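Local coordinates for protein putative NADPH:quinone oxidoreductase (Ralstonia eutropha, PDB 3IUP) that binds NADPH and is probably an NADPH:quinone oxidoreductase, transferring hydride from the dinucleotide to quinone substrates, at residues L49-A61 with T73-R87. Residues are numbered along the deposited sequence; the frame is centred on the assembly and turned at random.
Sequences LGLLFGAADMSTA and TARVPEGAMRSMAGR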
loop_
_atom_site.group_PDB
_atom_site.type_symbol
_atom_site.label_atom_id
_atom_site.label_comp_id
_atom_site.label_asym_id
_atom_site.label_seq_id
_atom_site.Cartn_x
_atom_site.Cartn_y
_atom_site.Cartn_z
ATOM N N LEU A 49 10.127 -16.654 -16.478
ATOM C CA LEU A 49 11.257 -15.971 -17.069
ATOM C C LEU A 49 12.107 -15.373 -15.940
ATOM O O LEU A 49 13.333 -15.301 -16.051
ATOM C CB LEU A 49 10.737 -14.872 -18.016
ATOM C CG LEU A 49 9.914 -15.373 -19.185
ATOM C CD1 LEU A 49 9.409 -14.159 -20.008
ATOM C CD2 LEU A 49 10.648 -16.294 -20.045
ATOM N N GLY A 50 11.453 -14.958 -14.867
ATOM C CA GLY A 50 12.144 -14.394 -13.695
ATOM C C GLY A 50 13.109 -15.410 -13.113
ATOM O O GLY A 50 14.278 -15.130 -12.834
ATOM N N LEU A 51 12.643 -16.633 -13.002
ATOM C CA LEU A 51 13.499 -17.704 -12.459
ATOM C C LEU A 51 14.526 -18.162 -13.472
ATOM O O LEU A 51 15.705 -18.378 -13.154
ATOM C CB LEU A 51 12.620 -18.865 -11.996
ATOM C CG LEU A 51 13.375 -20.004 -11.334
ATOM C CD1 LEU A 51 14.131 -19.513 -10.060
ATOM C CD2 LEU A 51 12.368 -21.144 -11.031
ATOM N N LEU A 52 14.105 -18.265 -14.716
ATOM C CA LEU A 52 14.962 -18.738 -15.775
ATOM C C LEU A 52 16.247 -17.893 -15.921
ATOM O O LEU A 52 17.361 -18.421 -15.999
ATOM C CB LEU A 52 14.160 -18.771 -17.070
ATOM C CG LEU A 52 14.814 -19.290 -18.336
ATOM C CD1 LEU A 52 15.294 -20.782 -18.161
ATOM C CD2 LEU A 52 13.774 -19.123 -19.508
ATOM N N PHE A 53 16.081 -16.581 -15.942
ATOM C CA PHE A 53 17.195 -15.674 -16.208
ATOM C C PHE A 53 17.689 -14.979 -14.964
ATOM O O PHE A 53 18.733 -14.348 -14.993
ATOM C CB PHE A 53 16.776 -14.619 -17.248
ATOM C CG PHE A 53 16.301 -15.212 -18.533
ATOM C CD1 PHE A 53 17.079 -16.112 -19.207
ATOM C CD2 PHE A 53 15.071 -14.814 -19.101
ATOM C CE1 PHE A 53 16.654 -16.674 -20.397
ATOM C CE2 PHE A 53 14.644 -15.370 -20.302
ATOM C CZ PHE A 53 15.433 -16.281 -20.944
ATOM N N GLY A 54 16.917 -15.035 -13.899
ATOM C CA GLY A 54 17.283 -14.332 -12.673
ATOM C C GLY A 54 17.492 -12.844 -12.936
ATOM O O GLY A 54 16.847 -12.245 -13.805
ATOM N N ALA A 55 18.429 -12.257 -12.199
ATOM C CA ALA A 55 18.821 -10.856 -12.402
ATOM C C ALA A 55 19.895 -10.731 -13.453
ATOM O O ALA A 55 20.584 -9.704 -13.493
ATOM C CB ALA A 55 19.304 -10.253 -11.060
ATOM N N ALA A 56 20.080 -11.730 -14.324
ATOM C CA ALA A 56 21.109 -11.639 -15.342
ATOM C C ALA A 56 20.776 -10.492 -16.300
ATOM O O ALA A 56 19.604 -10.195 -16.577
ATOM C CB ALA A 56 21.272 -12.890 -16.126
ATOM N N ASP A 57 21.832 -9.849 -16.778
ATOM C CA ASP A 57 21.706 -8.811 -17.789
ATOM C C ASP A 57 21.789 -9.606 -19.106
ATOM O O ASP A 57 22.837 -10.008 -19.502
ATOM C CB ASP A 57 22.880 -7.832 -17.604
ATOM C CG ASP A 57 22.896 -6.740 -18.637
ATOM O OD1 ASP A 57 22.032 -6.825 -19.559
ATOM O OD2 ASP A 57 23.778 -5.830 -18.496
HETATM N N MSE A 58 20.655 -9.856 -19.752
HETATM C CA MSE A 58 20.623 -10.823 -20.883
HETATM C C MSE A 58 21.237 -10.216 -22.140
HETATM O O MSE A 58 21.602 -10.937 -23.110
HETATM C CB MSE A 58 19.177 -11.329 -21.153
HETATM C CG MSE A 58 18.652 -12.451 -20.195
HETATM SE SE MSE A 58 19.920 -13.850 -19.769
HETATM C CE MSE A 58 20.171 -15.031 -21.187
ATOM N N SER A 59 21.441 -8.886 -22.088
ATOM C CA SER A 59 22.158 -8.199 -23.140
ATOM C C SER A 59 23.601 -8.672 -23.166
ATOM O O SER A 59 24.286 -8.407 -24.123
ATOM C CB SER A 59 22.064 -6.669 -22.964
ATOM O OG SER A 59 23.064 -6.151 -22.087
ATOM N N THR A 60 24.053 -9.364 -22.104
ATOM C CA THR A 60 25.400 -9.970 -22.032
ATOM C C THR A 60 25.398 -11.497 -22.255
ATOM O O THR A 60 26.381 -12.148 -21.938
ATOM C CB THR A 60 26.069 -9.762 -20.614
ATOM O OG1 THR A 60 25.528 -10.721 -19.637
ATOM C CG2 THR A 60 25.883 -8.287 -20.122
ATOM N N ALA A 61 24.276 -12.063 -22.700
ATOM C CA ALA A 61 24.144 -13.540 -22.821
ATOM C C ALA A 61 24.934 -14.041 -24.003
ATOM O O ALA A 61 25.134 -13.313 -24.952
ATOM C CB ALA A 61 22.672 -13.953 -22.933
ATOM N N THR A 73 25.272 -18.667 -21.190
ATOM C CA THR A 73 25.851 -17.960 -20.041
ATOM C C THR A 73 25.709 -16.446 -20.157
ATOM O O THR A 73 25.635 -15.911 -21.248
ATOM C CB THR A 73 27.305 -18.404 -19.799
ATOM O OG1 THR A 73 28.092 -18.165 -20.964
ATOM C CG2 THR A 73 27.364 -19.888 -19.560
ATOM N N ALA A 74 25.570 -15.765 -19.029
ATOM C CA ALA A 74 25.355 -14.307 -19.008
ATOM C C ALA A 74 25.864 -13.819 -17.652
ATOM O O ALA A 74 26.099 -14.652 -16.743
ATOM C CB ALA A 74 23.870 -13.973 -19.192
ATOM N N ARG A 75 25.996 -12.500 -17.478
ATOM C CA ARG A 75 26.504 -11.944 -16.240
ATOM C C ARG A 75 25.394 -11.311 -15.438
ATOM O O ARG A 75 24.477 -10.677 -15.995
ATOM C CB ARG A 75 27.573 -10.875 -16.563
ATOM C CG ARG A 75 28.629 -11.344 -17.516
ATOM C CD ARG A 75 29.437 -12.451 -16.887
ATOM N NE ARG A 75 29.880 -12.065 -15.542
ATOM C CZ ARG A 75 30.603 -12.852 -14.756
ATOM N NH1 ARG A 75 30.981 -14.051 -15.174
ATOM N NH2 ARG A 75 30.933 -12.434 -13.552
ATOM N N VAL A 76 25.445 -11.511 -14.132
ATOM C CA VAL A 76 24.587 -10.827 -13.203
ATOM C C VAL A 76 25.399 -9.626 -12.691
ATOM O O VAL A 76 26.548 -9.790 -12.335
ATOM C CB VAL A 76 24.181 -11.737 -12.046
ATOM C CG1 VAL A 76 23.257 -10.993 -11.035
ATOM C CG2 VAL A 76 23.518 -13.011 -12.614
ATOM N N PRO A 77 24.811 -8.424 -12.680
ATOM C CA PRO A 77 25.585 -7.304 -12.162
ATOM C C PRO A 77 25.725 -7.310 -10.632
ATOM O O PRO A 77 24.755 -7.659 -9.933
ATOM C CB PRO A 77 24.775 -6.079 -12.619
ATOM C CG PRO A 77 23.397 -6.548 -12.921
ATOM C CD PRO A 77 23.446 -8.051 -13.079
ATOM N N GLU A 78 26.867 -6.814 -10.115
ATOM C CA GLU A 78 27.188 -6.937 -8.668
ATOM C C GLU A 78 26.040 -6.404 -7.820
ATOM O O GLU A 78 25.682 -6.964 -6.766
ATOM C CB GLU A 78 28.494 -6.187 -8.319
ATOM N N GLY A 79 25.427 -5.325 -8.312
ATOM C CA GLY A 79 24.329 -4.683 -7.625
ATOM C C GLY A 79 23.095 -5.529 -7.460
ATOM O O GLY A 79 22.289 -5.310 -6.531
ATOM N N ALA A 80 22.921 -6.495 -8.359
ATOM C CA ALA A 80 21.828 -7.465 -8.256
ATOM C C ALA A 80 22.186 -8.754 -7.460
ATOM O O ALA A 80 21.294 -9.552 -7.187
ATOM C CB ALA A 80 21.374 -7.854 -9.664
HETATM N N MSE A 81 23.441 -8.937 -7.062
HETATM C CA MSE A 81 23.838 -10.248 -6.484
HETATM C C MSE A 81 23.185 -10.500 -5.127
HETATM O O MSE A 81 22.855 -11.662 -4.803
HETATM C CB MSE A 81 25.348 -10.392 -6.430
HETATM C CG MSE A 81 26.001 -10.614 -7.802
HETATM SE SE MSE A 81 25.555 -12.387 -8.489
HETATM C CE MSE A 81 26.621 -13.407 -7.120
ATOM N N ARG A 82 22.950 -9.427 -4.360
ATOM C CA ARG A 82 22.257 -9.528 -3.071
ATOM C C ARG A 82 20.879 -10.127 -3.280
ATOM O O ARG A 82 20.451 -10.999 -2.511
ATOM C CB ARG A 82 22.153 -8.157 -2.330
ATOM N N SER A 83 20.193 -9.680 -4.336
ATOM C CA SER A 83 18.887 -10.199 -4.680
ATOM C C SER A 83 18.971 -11.662 -5.091
ATOM O O SER A 83 17.979 -12.365 -4.984
ATOM C CB SER A 83 18.231 -9.404 -5.823
ATOM O OG SER A 83 18.877 -9.596 -7.075
HETATM N N MSE A 84 20.128 -12.106 -5.556
HETATM C CA MSE A 84 20.258 -13.523 -5.989
HETATM C C MSE A 84 20.761 -14.435 -4.869
HETATM O O MSE A 84 20.859 -15.653 -5.058
HETATM C CB MSE A 84 21.206 -13.612 -7.166
HETATM C CG MSE A 84 20.710 -12.914 -8.436
HETATM SE SE MSE A 84 19.235 -13.832 -9.279
HETATM C CE MSE A 84 17.764 -12.946 -8.525
ATOM N N ALA A 85 21.057 -13.844 -3.710
ATOM C CA ALA A 85 21.740 -14.545 -2.624
ATOM C C ALA A 85 21.136 -15.925 -2.308
ATOM O O ALA A 85 21.864 -16.892 -2.165
ATOM C CB ALA A 85 21.740 -13.682 -1.361
ATOM N N GLY A 86 19.813 -15.999 -2.207
ATOM C CA GLY A 86 19.111 -17.234 -1.840
ATOM C C GLY A 86 19.298 -18.422 -2.805
ATOM O O GLY A 86 19.072 -19.585 -2.411
ATOM N N ARG A 87 19.717 -18.153 -4.044
ATOM C CA ARG A 87 19.829 -19.210 -5.051
ATOM C C ARG A 87 21.248 -19.416 -5.564
ATOM O O ARG A 87 21.462 -20.162 -6.517
ATOM C CB ARG A 87 18.877 -18.963 -6.231
ATOM C CG ARG A 87 19.142 -17.700 -7.026
ATOM C CD ARG A 87 18.234 -17.631 -8.217
ATOM N NE ARG A 87 18.594 -18.622 -9.221
ATOM C CZ ARG A 87 18.100 -18.663 -10.446
ATOM N NH1 ARG A 87 17.200 -17.759 -10.833
ATOM N NH2 ARG A 87 18.470 -19.614 -11.280
#
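In the GroES-like domain, the loop that leaves helix 46-53 packs against the end of strand 70-75 and helix 78-84, with R87 and L51 closing one end. R87 NH1 donates to L51 O (2.8 Å), lying in the carbonyl plane on a lone pair, C=O...N angle 132°, while L51 CD1 covers one guanidinium face. L51 CG stands anti to its own N (chi1 -176°), which brings the leucine branch over that face; R87 NH2 binds S10 OG, giving the guanidinium a second hold. Beyond the helix, G54 has positive phi within the type II' turn F53-A56, and M84 SE lies 3.4 Å from A55 N. The methyl of A55 then presses on A80 CB at 3.5 Å, tighter than usual for carbons, with V76 CG1 and M84 CG around it. Farther along, D57 N donates to R75 O (2.9 Å). T60 OG1 relays between the segments: it accepts from R75 N (2.8 Å, N-H...O 172°) and donates to D57 O, which also takes T60 N, tying the D57-T60 type I turn to the strand. A61 CB and M58 SE touch A74 CB from the same side. This is consistent with the GroES-like catalytic domain of medium-chain dehydrogenases/reductases.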